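Local coordinates for endo-beta-1,4-glucanase (Bacillus licheniformis, PDB 2JEN), which hydrolyses internal beta-1,4-glucosidic bonds of xyloglucan and related plant cell-wall glucans as a family 12 glycoside hydrolase, at residues A[40-45]-A[255-260]; A[46-51]-A[90-95]; A[95-100]-A[237-242]; A[135-140]-A[153-158]. The protein carries 1 engineered substitution. All blocks are in the same frame, centred on the assembly; numbering follows the deposited sequence. Where two conformers were deposited one is given.

Contact 1: A[40-45]-A[255-260]; sequences YFKNKK and NWDVTV. With SO4 (sulfate ion), chain H; SO4 (sulfate ion), chain B.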
# COMPACT_ATOMS: atom_id res chain seq x y z
N TYR A 40 -22.98 -2.33 -1.22
CA TYR A 40 -24.38 -2.44 -1.61
C TYR A 40 -24.74 -1.32 -2.58
O TYR A 40 -24.20 -0.21 -2.52
CB TYR A 40 -25.29 -2.34 -0.39
CG TYR A 40 -25.16 -3.52 0.55
CD1 TYR A 40 -24.22 -3.52 1.56
CD2 TYR A 40 -25.95 -4.66 0.39
CE1 TYR A 40 -24.07 -4.58 2.42
CE2 TYR A 40 -25.80 -5.75 1.25
CZ TYR A 40 -24.86 -5.71 2.26
OH TYR A 40 -24.71 -6.78 3.12
N PHE A 41 -25.72 -1.58 -3.44
CA PHE A 41 -26.24 -0.55 -4.33
C PHE A 41 -27.65 -0.91 -4.75
O PHE A 41 -28.13 -2.00 -4.45
CB PHE A 41 -25.31 -0.26 -5.51
CG PHE A 41 -25.12 -1.39 -6.48
CD1 PHE A 41 -24.27 -2.45 -6.22
CD2 PHE A 41 -25.76 -1.38 -7.71
CE1 PHE A 41 -24.09 -3.44 -7.14
CE2 PHE A 41 -25.55 -2.38 -8.64
CZ PHE A 41 -24.76 -3.41 -8.36
N LYS A 42 -28.34 0.07 -5.33
CA LYS A 42 -29.75 -0.10 -5.73
C LYS A 42 -30.63 -0.46 -4.55
O LYS A 42 -31.33 -1.48 -4.55
CB LYS A 42 -29.88 -1.13 -6.86
CG LYS A 42 -31.19 -1.07 -7.65
CD LYS A 42 -31.12 0.11 -8.67
CE LYS A 42 -30.28 -0.27 -9.94
NZ LYS A 42 -29.72 0.90 -10.75
N ASN A 43 -30.63 0.38 -3.51
CA ASN A 43 -31.44 0.15 -2.32
C ASN A 43 -31.19 -1.23 -1.72
O ASN A 43 -32.09 -1.90 -1.24
CB ASN A 43 -32.93 0.38 -2.64
CG ASN A 43 -33.80 0.52 -1.40
OD1 ASN A 43 -34.99 0.17 -1.44
ND2 ASN A 43 -33.23 0.99 -0.31
N LYS A 44 -29.91 -1.62 -1.72
CA LYS A 44 -29.45 -2.89 -1.18
C LYS A 44 -30.04 -4.12 -1.88
O LYS A 44 -29.95 -5.21 -1.35
CB LYS A 44 -29.57 -3.00 0.34
CG LYS A 44 -28.84 -1.94 1.13
CD LYS A 44 -28.90 -2.15 2.61
CE LYS A 44 -28.05 -3.28 3.14
NZ LYS A 44 -28.10 -3.46 4.63
N LYS A 45 -30.53 -3.96 -3.10
CA LYS A 45 -30.96 -5.12 -3.91
C LYS A 45 -29.76 -5.94 -4.35
O LYS A 45 -29.86 -7.15 -4.52
CB LYS A 45 -31.71 -4.63 -5.15
CG LYS A 45 -32.35 -5.74 -5.98
CD LYS A 45 -32.99 -5.15 -7.24
CE LYS A 45 -33.43 -6.26 -8.19
NZ LYS A 45 -34.02 -5.77 -9.46
N ASN A 255 -23.48 -1.71 -17.40
CA ASN A 255 -24.90 -1.94 -17.30
C ASN A 255 -25.12 -3.22 -16.52
O ASN A 255 -24.43 -4.21 -16.76
CB ASN A 255 -25.58 -2.06 -18.67
CG ASN A 255 -27.09 -1.97 -18.57
OD1 ASN A 255 -27.64 -1.14 -17.85
ND2 ASN A 255 -27.75 -2.86 -19.26
N TRP A 256 -26.08 -3.18 -15.62
CA TRP A 256 -26.40 -4.33 -14.78
C TRP A 256 -27.82 -4.31 -14.29
O TRP A 256 -28.28 -3.30 -13.76
CB TRP A 256 -25.49 -4.35 -13.55
CG TRP A 256 -25.90 -5.32 -12.53
CD1 TRP A 256 -26.53 -5.07 -11.34
CD2 TRP A 256 -25.79 -6.76 -12.61
NE1 TRP A 256 -26.79 -6.24 -10.66
CE2 TRP A 256 -26.33 -7.29 -11.43
CE3 TRP A 256 -25.28 -7.63 -13.57
CZ2 TRP A 256 -26.35 -8.64 -11.17
CZ3 TRP A 256 -25.34 -8.99 -13.33
CH2 TRP A 256 -25.83 -9.48 -12.12
N ASP A 257 -28.53 -5.43 -14.44
CA ASP A 257 -29.74 -5.63 -13.65
C ASP A 257 -30.18 -7.08 -13.71
O ASP A 257 -29.82 -7.82 -14.63
CB ASP A 257 -30.93 -4.74 -14.09
CG ASP A 257 -31.10 -3.46 -13.25
OD1 ASP A 257 -30.93 -3.46 -12.02
OD2 ASP A 257 -31.45 -2.41 -13.83
N VAL A 258 -30.87 -7.47 -12.66
CA VAL A 258 -31.57 -8.76 -12.59
C VAL A 258 -32.92 -8.54 -12.02
O VAL A 258 -33.06 -7.98 -10.94
CB VAL A 258 -30.84 -9.80 -11.70
CG1 VAL A 258 -31.61 -11.15 -11.70
CG2 VAL A 258 -29.40 -9.98 -12.13
N THR A 259 -33.95 -8.93 -12.77
CA THR A 259 -35.32 -8.71 -12.34
C THR A 259 -36.15 -9.98 -12.49
O THR A 259 -36.14 -10.57 -13.56
CB THR A 259 -35.97 -7.57 -13.16
OG1 THR A 259 -35.10 -6.43 -13.18
CG2 THR A 259 -37.31 -7.19 -12.54
N VAL A 260 -36.83 -10.35 -11.43
CA VAL A 260 -37.73 -11.49 -11.42
C VAL A 260 -39.14 -10.94 -11.65
O VAL A 260 -39.63 -10.15 -10.84
CB VAL A 260 -37.66 -12.20 -10.09
CG1 VAL A 260 -38.64 -13.37 -10.05
CG2 VAL A 260 -36.22 -12.63 -9.78
S SO4 H . -30.04 3.77 -4.13
O1 SO4 H . -30.50 3.11 -5.36
O2 SO4 H . -29.04 4.80 -4.44
O3 SO4 H . -31.21 4.43 -3.53
O4 SO4 H . -29.44 2.89 -3.17
S SO4 B . -29.97 -0.41 5.97
O1 SO4 B . -30.27 0.29 7.23
O2 SO4 B . -29.07 -1.54 6.22
O3 SO4 B . -31.23 -0.93 5.44
O4 SO4 B . -29.33 0.40 4.97
O HOH W 1 -33.43 -3.12 -10.27
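Polar contacts lead: K45 reaches strand 255-260 with its CG anti to the backbone N (chi1 -173°) and the chain extended beyond, and NZ donates to V258 O over 2.8 Å. NZ also donates a hydrogen bond to a water 2.8 Å away, which donates to D257 OD1 in the conformer described here; Y46 OH is a further partner of that oxygen. K42 passes D257 with its CE, but its NZ turns to a salt bridge with D70. The turn carrying both lysines is a type I' beta turn closed by K45 N to K42 O at 3.0 Å.

The aromatic contact is oblique. W256 CD1 lies 3.8 Å from F41 CZ, at the edge of the phenyl ring, with the ring planes inclined at 57°. Both rings are buried, and W256 belongs to the sheet facing that of strand 38-41. The chemistry pairs an apolar seam between two sheets with a partly exposed lysine that ties the turn to a strand carbonyl directly and to a carboxylate through water.

Contact 2: A[46-51]-A[90-95]; sequences YYIFNN and PSIVSG. With XYS (alpha-D-xylopyranose), chain C; GLC (alpha-D-glucopyranose), chain D.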
# COMPACT_ATOMS: atom_id res chain seq x y z
N TYR A 46 -28.63 -5.28 -4.51
CA TYR A 46 -27.39 -5.94 -4.95
C TYR A 46 -26.27 -5.56 -4.03
O TYR A 46 -26.29 -4.52 -3.38
CB TYR A 46 -27.00 -5.47 -6.35
CG TYR A 46 -28.09 -5.50 -7.40
CD1 TYR A 46 -28.78 -6.66 -7.72
CD2 TYR A 46 -28.41 -4.35 -8.09
CE1 TYR A 46 -29.75 -6.66 -8.73
CE2 TYR A 46 -29.37 -4.34 -9.07
CZ TYR A 46 -30.03 -5.50 -9.39
OH TYR A 46 -30.99 -5.49 -10.39
N TYR A 47 -25.22 -6.38 -4.06
CA TYR A 47 -23.91 -5.90 -3.56
C TYR A 47 -22.80 -6.46 -4.38
O TYR A 47 -22.87 -7.58 -4.87
CB TYR A 47 -23.68 -6.23 -2.07
CG TYR A 47 -23.87 -7.68 -1.66
CD1 TYR A 47 -25.11 -8.16 -1.29
CD2 TYR A 47 -22.78 -8.56 -1.58
CE1 TYR A 47 -25.25 -9.48 -0.88
CE2 TYR A 47 -22.95 -9.87 -1.14
CZ TYR A 47 -24.19 -10.33 -0.82
OH TYR A 47 -24.34 -11.62 -0.36
N ILE A 48 -21.77 -5.65 -4.55
CA ILE A 48 -20.50 -6.12 -5.06
C ILE A 48 -19.82 -6.80 -3.87
O ILE A 48 -19.80 -6.27 -2.76
CB ILE A 48 -19.62 -4.99 -5.65
CG1 ILE A 48 -20.43 -4.02 -6.53
CG2 ILE A 48 -18.46 -5.59 -6.40
CD1 ILE A 48 -19.65 -2.84 -7.06
N PHE A 49 -19.25 -7.95 -4.12
CA PHE A 49 -18.73 -8.83 -3.08
C PHE A 49 -17.27 -9.21 -3.36
O PHE A 49 -16.96 -9.76 -4.42
CB PHE A 49 -19.60 -10.10 -3.05
CG PHE A 49 -19.31 -11.07 -1.93
CD1 PHE A 49 -18.95 -10.65 -0.65
CD2 PHE A 49 -19.49 -12.41 -2.14
CE1 PHE A 49 -18.74 -11.58 0.37
CE2 PHE A 49 -19.24 -13.32 -1.13
CZ PHE A 49 -18.88 -12.91 0.11
N ASN A 50 -16.38 -8.89 -2.42
CA ASN A 50 -14.95 -9.16 -2.57
C ASN A 50 -14.70 -10.60 -2.17
O ASN A 50 -14.06 -10.91 -1.14
CB ASN A 50 -14.11 -8.16 -1.77
CG ASN A 50 -12.73 -8.02 -2.33
OD1 ASN A 50 -12.52 -8.28 -3.52
ND2 ASN A 50 -11.80 -7.49 -1.55
N ASN A 51 -15.20 -11.52 -3.00
CA ASN A 51 -15.23 -12.96 -2.71
C ASN A 51 -13.90 -13.58 -3.07
O ASN A 51 -13.53 -13.60 -4.24
CB ASN A 51 -16.36 -13.60 -3.52
CG ASN A 51 -16.50 -15.07 -3.32
OD1 ASN A 51 -15.60 -15.72 -2.86
ND2 ASN A 51 -17.65 -15.59 -3.70
N PRO A 90 -14.74 -12.41 -7.40
CA PRO A 90 -15.33 -11.07 -7.23
C PRO A 90 -16.55 -10.98 -8.13
O PRO A 90 -16.53 -11.46 -9.28
CB PRO A 90 -14.20 -10.12 -7.69
CG PRO A 90 -13.33 -10.99 -8.61
CD PRO A 90 -13.40 -12.37 -7.97
N SER A 91 -17.63 -10.40 -7.62
CA SER A 91 -18.92 -10.58 -8.23
C SER A 91 -19.92 -9.59 -7.69
O SER A 91 -19.72 -8.96 -6.65
CB SER A 91 -19.40 -12.00 -7.96
OG SER A 91 -19.20 -12.34 -6.59
N ILE A 92 -21.02 -9.45 -8.45
CA ILE A 92 -22.25 -8.84 -7.95
C ILE A 92 -23.20 -9.95 -7.56
O ILE A 92 -23.40 -10.88 -8.33
CB ILE A 92 -22.91 -7.93 -8.99
CG1 ILE A 92 -21.93 -6.87 -9.48
CG2 ILE A 92 -24.19 -7.33 -8.42
CD1 ILE A 92 -22.43 -6.10 -10.75
N VAL A 93 -23.84 -9.81 -6.39
CA VAL A 93 -24.81 -10.78 -5.85
C VAL A 93 -26.16 -10.12 -5.86
O VAL A 93 -26.34 -9.05 -5.29
CB VAL A 93 -24.42 -11.23 -4.42
CG1 VAL A 93 -25.50 -12.11 -3.77
CG2 VAL A 93 -23.08 -11.93 -4.43
N SER A 94 -27.16 -10.83 -6.37
CA SER A 94 -28.58 -10.63 -6.05
C SER A 94 -29.16 -11.86 -5.41
O SER A 94 -29.01 -12.94 -5.96
CB SER A 94 -29.33 -10.31 -7.34
OG SER A 94 -30.64 -9.87 -7.00
N GLY A 95 -29.82 -11.70 -4.28
CA GLY A 95 -30.37 -12.82 -3.55
C GLY A 95 -29.52 -13.26 -2.42
O GLY A 95 -29.05 -12.45 -1.61
C1 XYS C . -16.22 -17.66 1.83
C2 XYS C . -14.92 -17.30 2.55
C3 XYS C . -14.56 -15.83 2.34
C4 XYS C . -14.72 -15.49 0.85
C5 XYS C . -16.08 -15.89 0.26
O2 XYS C . -15.10 -17.54 3.95
O3 XYS C . -13.22 -15.47 2.77
O4 XYS C . -14.44 -14.13 0.63
O5 XYS C . -16.28 -17.24 0.50
C1 GLC D . -18.17 -20.74 -4.58
C2 GLC D . -18.67 -19.57 -3.77
C3 GLC D . -18.04 -19.56 -2.40
C4 GLC D . -18.30 -20.91 -1.74
C5 GLC D . -17.74 -22.03 -2.64
C6 GLC D . -18.13 -23.39 -2.04
O2 GLC D . -18.49 -18.32 -4.42
O3 GLC D . -18.53 -18.42 -1.67
O4 GLC D . -17.68 -21.02 -0.50
O5 GLC D . -18.40 -21.97 -3.89
O6 GLC D . -17.00 -24.05 -1.52
O HOH W 2 -27.01 -12.18 0.21
O HOH W 3 -20.09 -14.37 -4.91
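With Y47 CG set between its own backbone N and carbonyl carbon (chi1 53°), the phenol lies back along V93. V93 CB consequently sits over one ring face, 3.9 Å from the Y47 centroid and 18° off the ring normal, a CH-pi contact. The hydroxyl end continues past V93 CG1 to a water that is shared with, and donates to, G95 O. Alternate residues go to the other side of the sheet, where S94 CB meets the edge of the Y46 ring at CD1 (3.7 Å) and I92 CG2 meets Y46 CB.

The strands are antiparallel neighbours in the curved, glycan-binding sheet of the family 12 beta-jelly roll. Y47 and V93 form a hydrogen-bonded pair, Y47 N to V93 O at 3.1 Å and V93 N to Y47 O at 2.9 Å; F49 N donates to S91 O, with a weak return bond. Further along the chain, N51 ND2 donates to the glucose hydroxyl O2 at 2.9 Å and to a water bound by S91 OG, itself bonded to Y89 O.

Contact 3: A[95-100]-A[237-242]; sequences GWHWTE and SVEFGT. With GLC (alpha-D-glucopyranose), chain D; BGC (beta-D-glucopyranose), chain E; BGC (beta-D-glucopyranose), chain F.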
# COMPACT_ATOMS: atom_id res chain seq x y z
N GLY A 95 -29.82 -11.70 -4.28
CA GLY A 95 -30.37 -12.82 -3.55
C GLY A 95 -29.52 -13.26 -2.42
O GLY A 95 -29.05 -12.45 -1.61
N TRP A 96 -29.35 -14.58 -2.33
CA TRP A 96 -28.65 -15.23 -1.24
C TRP A 96 -27.16 -15.48 -1.57
O TRP A 96 -26.81 -15.74 -2.71
CB TRP A 96 -29.36 -16.56 -0.93
CG TRP A 96 -28.68 -17.52 -0.02
CD1 TRP A 96 -28.89 -17.68 1.30
CD2 TRP A 96 -27.74 -18.54 -0.40
NE1 TRP A 96 -28.12 -18.68 1.80
CE2 TRP A 96 -27.39 -19.23 0.77
CE3 TRP A 96 -27.12 -18.89 -1.61
CZ2 TRP A 96 -26.49 -20.30 0.77
CZ3 TRP A 96 -26.20 -19.90 -1.62
CH2 TRP A 96 -25.89 -20.60 -0.44
N HIS A 97 -26.28 -15.46 -0.57
CA HIS A 97 -24.93 -16.01 -0.75
C HIS A 97 -24.35 -16.41 0.60
O HIS A 97 -23.63 -15.65 1.24
CB HIS A 97 -23.98 -15.05 -1.46
CG HIS A 97 -22.70 -15.71 -1.83
ND1 HIS A 97 -22.50 -16.28 -3.07
CD2 HIS A 97 -21.60 -16.00 -1.10
CE1 HIS A 97 -21.32 -16.87 -3.08
NE2 HIS A 97 -20.75 -16.72 -1.89
N TRP A 98 -24.72 -17.59 1.08
CA TRP A 98 -24.37 -18.04 2.42
C TRP A 98 -24.64 -16.92 3.43
O TRP A 98 -23.82 -16.59 4.28
CB TRP A 98 -22.93 -18.54 2.46
CG TRP A 98 -22.79 -19.93 1.88
CD1 TRP A 98 -22.85 -21.10 2.58
CD2 TRP A 98 -22.58 -20.30 0.51
NE1 TRP A 98 -22.67 -22.16 1.74
CE2 TRP A 98 -22.52 -21.71 0.46
CE3 TRP A 98 -22.46 -19.59 -0.67
CZ2 TRP A 98 -22.32 -22.39 -0.72
CZ3 TRP A 98 -22.29 -20.28 -1.84
CH2 TRP A 98 -22.23 -21.67 -1.85
N THR A 99 -25.83 -16.36 3.31
CA THR A 99 -26.32 -15.30 4.15
C THR A 99 -27.61 -15.77 4.83
O THR A 99 -28.24 -16.71 4.41
CB THR A 99 -26.62 -14.02 3.33
OG1 THR A 99 -27.36 -14.33 2.14
CG2 THR A 99 -25.34 -13.29 2.96
N GLU A 100 -27.99 -15.07 5.89
CA GLU A 100 -29.31 -15.32 6.48
C GLU A 100 -30.33 -14.58 5.63
O GLU A 100 -30.73 -13.45 5.90
CB GLU A 100 -29.41 -14.92 7.95
CG GLU A 100 -30.81 -15.11 8.61
CD GLU A 100 -31.57 -16.41 8.22
OE1 GLU A 100 -31.06 -17.52 8.46
OE2 GLU A 100 -32.71 -16.32 7.70
N SER A 237 -30.37 -17.19 -5.92
CA SER A 237 -29.35 -16.17 -6.21
C SER A 237 -29.10 -16.10 -7.69
O SER A 237 -29.06 -17.15 -8.35
CB SER A 237 -28.07 -16.61 -5.46
OG SER A 237 -26.97 -15.76 -5.66
N VAL A 238 -28.82 -14.89 -8.21
CA VAL A 238 -28.16 -14.69 -9.49
C VAL A 238 -26.98 -13.78 -9.21
O VAL A 238 -27.16 -12.67 -8.68
CB VAL A 238 -29.07 -14.09 -10.56
CG1 VAL A 238 -28.31 -13.73 -11.81
CG2 VAL A 238 -30.24 -15.06 -10.86
N GLU A 239 -25.81 -14.27 -9.54
CA GLU A 239 -24.55 -13.56 -9.33
C GLU A 239 -23.85 -13.41 -10.66
O GLU A 239 -24.04 -14.25 -11.56
CB GLU A 239 -23.64 -14.32 -8.36
CG GLU A 239 -24.35 -14.81 -7.13
CD GLU A 239 -23.49 -15.46 -6.08
OE1 GLU A 239 -22.26 -15.59 -6.27
OE2 GLU A 239 -24.07 -15.86 -5.04
N PHE A 240 -23.02 -12.39 -10.82
CA PHE A 240 -22.20 -12.25 -12.02
C PHE A 240 -20.82 -11.82 -11.57
O PHE A 240 -20.68 -10.86 -10.81
CB PHE A 240 -22.74 -11.21 -12.98
CG PHE A 240 -21.88 -11.01 -14.20
CD1 PHE A 240 -20.96 -9.99 -14.24
CD2 PHE A 240 -21.96 -11.88 -15.27
CE1 PHE A 240 -20.14 -9.84 -15.35
CE2 PHE A 240 -21.14 -11.75 -16.36
CZ PHE A 240 -20.24 -10.71 -16.41
N GLY A 241 -19.79 -12.52 -12.04
CA GLY A 241 -18.45 -12.13 -11.66
C GLY A 241 -17.40 -12.79 -12.48
O GLY A 241 -17.71 -13.33 -13.56
N THR A 242 -16.15 -12.67 -12.04
CA THR A 242 -15.03 -13.26 -12.75
C THR A 242 -14.37 -14.28 -11.85
O THR A 242 -13.77 -13.92 -10.85
CB THR A 242 -14.01 -12.20 -13.18
OG1 THR A 242 -13.55 -11.50 -12.02
CG2 THR A 242 -14.57 -11.18 -14.16
C1 GLC D . -18.17 -20.74 -4.58
C2 GLC D . -18.67 -19.57 -3.77
C3 GLC D . -18.04 -19.56 -2.40
C4 GLC D . -18.30 -20.91 -1.74
C5 GLC D . -17.74 -22.03 -2.64
C6 GLC D . -18.13 -23.39 -2.04
O2 GLC D . -18.49 -18.32 -4.42
O3 GLC D . -18.53 -18.42 -1.67
O4 GLC D . -17.68 -21.02 -0.50
O5 GLC D . -18.40 -21.97 -3.89
O6 GLC D . -17.00 -24.05 -1.52
C2 BGC E . -18.28 -21.63 1.79
C3 BGC E . -19.13 -21.11 2.95
C4 BGC E . -18.92 -19.63 3.19
C5 BGC E . -19.07 -18.83 1.91
C6 BGC E . -18.65 -17.34 2.01
C1 BGC E . -18.54 -20.75 0.60
O2 BGC E . -18.60 -22.97 1.42
O3 BGC E . -18.82 -21.80 4.16
O4 BGC E . -19.96 -19.18 4.05
O5 BGC E . -18.27 -19.43 0.92
O6 BGC E . -17.34 -17.18 2.61
C2 BGC F . -20.73 -17.83 5.85
C3 BGC F . -20.45 -17.36 7.28
C4 BGC F . -19.99 -18.51 8.16
C5 BGC F . -18.83 -19.23 7.50
C6 BGC F . -18.31 -20.39 8.37
C1 BGC F . -19.56 -18.66 5.33
O2 BGC F . -21.00 -16.72 5.00
O3 BGC F . -21.61 -16.78 7.84
O4 BGC F . -19.64 -18.00 9.44
O5 BGC F . -19.24 -19.70 6.23
O6 BGC F . -19.08 -21.55 8.15
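Among the hydrogen bonds, H97 ND1 donates to E239 OE2 across 2.6 Å. The acceptor lies only 7° from the imidazole plane, and OE2 is met on the syn side of a carboxylate turned 47° against the ring. A chi1 of -171°, with CG anti to the backbone N, carries the histidine across so that its other edge faces the glycan, where NE2 donates to glucose O3 at 2.8 Å. The carboxylate thus acts as a second-shell group that fixes the rotation of a sugar-binding imidazole. S237 OG lies 3.0 Å from W96 O and near E239 OE2.

Backbone contact is brief. G95 faces S237 as an antiparallel non-hydrogen-bonded pair with CA atoms 4.4 Å apart.

The indole face of W98 serves the ligand. Over one side of it lies the beta-glucose whose C1 stands 4.0 Å above the ring plane, with the next glucose reaching the rim, while W96 CH2 backs the opposite face. W98 O accepts a bond from O2 of a further glucose.

A tryptophan platform under successive sugars, flanked by a histidine held on a carboxylate, is characteristic of a carbohydrate-binding cleft, here that of a xyloglucanase.

Contact 4: A[135-140]-A[153-158]; sequences AYDIWL and TDAIMI. Engineered in segment 153-158: A155 (natural residue Glu). With GLC (alpha-D-glucopyranose), chain G.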
# COMPACT_ATOMS: atom_id res chain seq x y z
N ALA A 135 -18.69 -14.84 -15.71
CA ALA A 135 -19.74 -15.84 -15.61
C ALA A 135 -20.83 -15.47 -14.63
O ALA A 135 -20.53 -14.99 -13.52
CB ALA A 135 -19.16 -17.21 -15.22
N TYR A 136 -22.08 -15.75 -15.01
CA TYR A 136 -23.16 -15.82 -14.06
C TYR A 136 -23.02 -17.08 -13.23
O TYR A 136 -22.60 -18.12 -13.75
CB TYR A 136 -24.51 -15.87 -14.73
CG TYR A 136 -24.98 -14.55 -15.28
CD1 TYR A 136 -25.63 -13.63 -14.47
CD2 TYR A 136 -24.74 -14.18 -16.62
CE1 TYR A 136 -26.03 -12.41 -14.96
CE2 TYR A 136 -25.14 -12.95 -17.11
CZ TYR A 136 -25.81 -12.06 -16.28
OH TYR A 136 -26.24 -10.83 -16.77
N ASP A 137 -23.40 -16.98 -11.97
CA ASP A 137 -23.50 -18.12 -11.04
C ASP A 137 -24.85 -18.05 -10.39
O ASP A 137 -25.18 -17.04 -9.73
CB ASP A 137 -22.38 -18.08 -10.00
CG ASP A 137 -22.03 -19.41 -9.39
OD1 ASP A 137 -22.21 -20.48 -10.00
OD2 ASP A 137 -21.49 -19.42 -8.29
N ILE A 138 -25.69 -19.05 -10.67
CA ILE A 138 -27.06 -19.09 -10.20
C ILE A 138 -27.18 -20.26 -9.23
O ILE A 138 -26.82 -21.38 -9.56
CB ILE A 138 -28.02 -19.28 -11.39
CG1 ILE A 138 -27.89 -18.14 -12.41
CG2 ILE A 138 -29.47 -19.44 -10.92
CD1 ILE A 138 -27.45 -18.53 -13.77
N TRP A 139 -27.62 -19.98 -8.00
CA TRP A 139 -27.71 -20.97 -6.95
C TRP A 139 -29.15 -21.39 -6.74
O TRP A 139 -30.05 -20.55 -6.74
CB TRP A 139 -27.17 -20.43 -5.64
CG TRP A 139 -25.72 -20.19 -5.63
CD1 TRP A 139 -25.07 -18.98 -5.55
CD2 TRP A 139 -24.70 -21.20 -5.63
NE1 TRP A 139 -23.72 -19.19 -5.53
CE2 TRP A 139 -23.47 -20.55 -5.57
CE3 TRP A 139 -24.72 -22.59 -5.68
CZ2 TRP A 139 -22.29 -21.24 -5.54
CZ3 TRP A 139 -23.54 -23.27 -5.64
CH2 TRP A 139 -22.33 -22.61 -5.57
N LEU A 140 -29.35 -22.70 -6.55
CA LEU A 140 -30.66 -23.25 -6.25
C LEU A 140 -30.60 -24.10 -4.99
O LEU A 140 -29.58 -24.68 -4.65
CB LEU A 140 -31.19 -24.09 -7.43
CG LEU A 140 -31.32 -23.36 -8.76
CD1 LEU A 140 -30.10 -23.46 -9.65
CD2 LEU A 140 -32.60 -23.83 -9.49
N THR A 153 -28.29 -27.05 -3.69
CA THR A 153 -28.44 -28.32 -4.38
C THR A 153 -27.88 -28.30 -5.81
O THR A 153 -27.49 -29.35 -6.36
CB THR A 153 -29.93 -28.74 -4.44
OG1 THR A 153 -30.68 -27.70 -5.05
CG2 THR A 153 -30.46 -29.00 -3.05
N ASP A 154 -27.85 -27.13 -6.43
CA ASP A 154 -27.43 -26.99 -7.80
C ASP A 154 -26.87 -25.59 -8.03
O ASP A 154 -27.29 -24.62 -7.39
CB ASP A 154 -28.62 -27.12 -8.77
CG ASP A 154 -29.42 -28.40 -8.59
OD1 ASP A 154 -30.31 -28.43 -7.73
OD2 ASP A 154 -29.15 -29.38 -9.32
N ALA A 155 -25.92 -25.53 -8.95
CA ALA A 155 -25.37 -24.32 -9.50
C ALA A 155 -25.51 -24.34 -11.00
O ALA A 155 -25.22 -25.37 -11.63
CB ALA A 155 -23.91 -24.16 -9.14
N ILE A 156 -25.90 -23.20 -11.59
CA ILE A 156 -25.88 -23.01 -13.02
C ILE A 156 -24.91 -21.87 -13.31
O ILE A 156 -25.02 -20.82 -12.69
CB ILE A 156 -27.26 -22.68 -13.55
CG1 ILE A 156 -28.24 -23.80 -13.25
CG2 ILE A 156 -27.20 -22.34 -15.04
CD1 ILE A 156 -29.72 -23.37 -13.55
N MET A 157 -23.96 -22.09 -14.20
CA MET A 157 -23.03 -21.07 -14.61
C MET A 157 -23.25 -20.72 -16.08
O MET A 157 -23.48 -21.61 -16.92
CB MET A 157 -21.60 -21.54 -14.44
CG MET A 157 -21.28 -22.02 -13.07
SD MET A 157 -19.51 -22.10 -12.81
CE MET A 157 -19.12 -20.37 -12.48
N ILE A 158 -23.15 -19.46 -16.41
CA ILE A 158 -23.30 -18.97 -17.78
C ILE A 158 -22.11 -18.10 -18.06
O ILE A 158 -22.05 -16.95 -17.59
CB ILE A 158 -24.64 -18.27 -18.02
CG1 ILE A 158 -25.84 -19.12 -17.57
CG2 ILE A 158 -24.74 -17.85 -19.50
CD1 ILE A 158 -27.17 -18.46 -17.66
C1 GLC G . -18.96 -22.78 -9.40
C2 GLC G . -18.77 -23.58 -8.11
C3 GLC G . -19.24 -22.74 -6.95
C4 GLC G . -18.38 -21.48 -6.88
C5 GLC G . -18.59 -20.77 -8.23
C6 GLC G . -17.96 -19.38 -8.32
O1 GLC G . -18.61 -23.50 -10.54
O2 GLC G . -19.51 -24.78 -8.02
O3 GLC G . -19.21 -23.62 -5.82
O4 GLC G . -18.83 -20.63 -5.86
O5 GLC G . -18.14 -21.62 -9.27
O6 GLC G . -16.58 -19.41 -8.02
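The floor of the glycan-binding cleft is laid here by D137 and W139 of one strand beside M157 and A155 of its antiparallel neighbour. A155 is an engineered residue, a glutamate in nature that is probably the family's catalytic nucleophile; its CB lies 3.6 Å from W139 CZ3. W139 turns its edge to a glucose, CH2 lying 3.3 Å from O3, and D137 OD2 approaches C5 of the same sugar. D137 OD1, 3.6 Å from M157 CG, is buried without a polar partner.

Behind the cleft, the opposite side of the sheet is largely apolar along I138, L140, I156 and I158: I138 CD1 meets I158 CD1 at 3.9 Å, and L140 CD1 meets I156 CD1 at the same distance. The ladder runs through I138 N to I156 O (2.8 Å) and I156 N to I138 O, then ends in a classic beta bulge, T153 and D154 both facing L140.

I138, I156 and I158 pack on helix 215-225. Strand 131-141 is flanked on its other edge by strand 234-244, while strand 154-163 runs parallel to strand 195-204.

How the contacts relate
Contacts 2, 3 and 4 step across one curved sheet: centres of 2 and 3 lie about 6 Å apart, those of 3 and 4 about 9 Å. Contacts 2 and 3 share G95 and one glucose of the glycan, and I92 N probably bonds to F240 O at 2.8 Å. On the far edge of that strand, E239 O lies 2.8 Å from D137 N, joining contact 3 to contact 4, which meets the next glucose of the same glycan chain. Contacts 2 and 4, about 14 Å apart between centres, do not touch. Contact 1 lies away from the sugars, linking the edge of this sheet to the facing one; F41 N probably bonds to Y46 O at 3.0 Å, and W256 packs against F240.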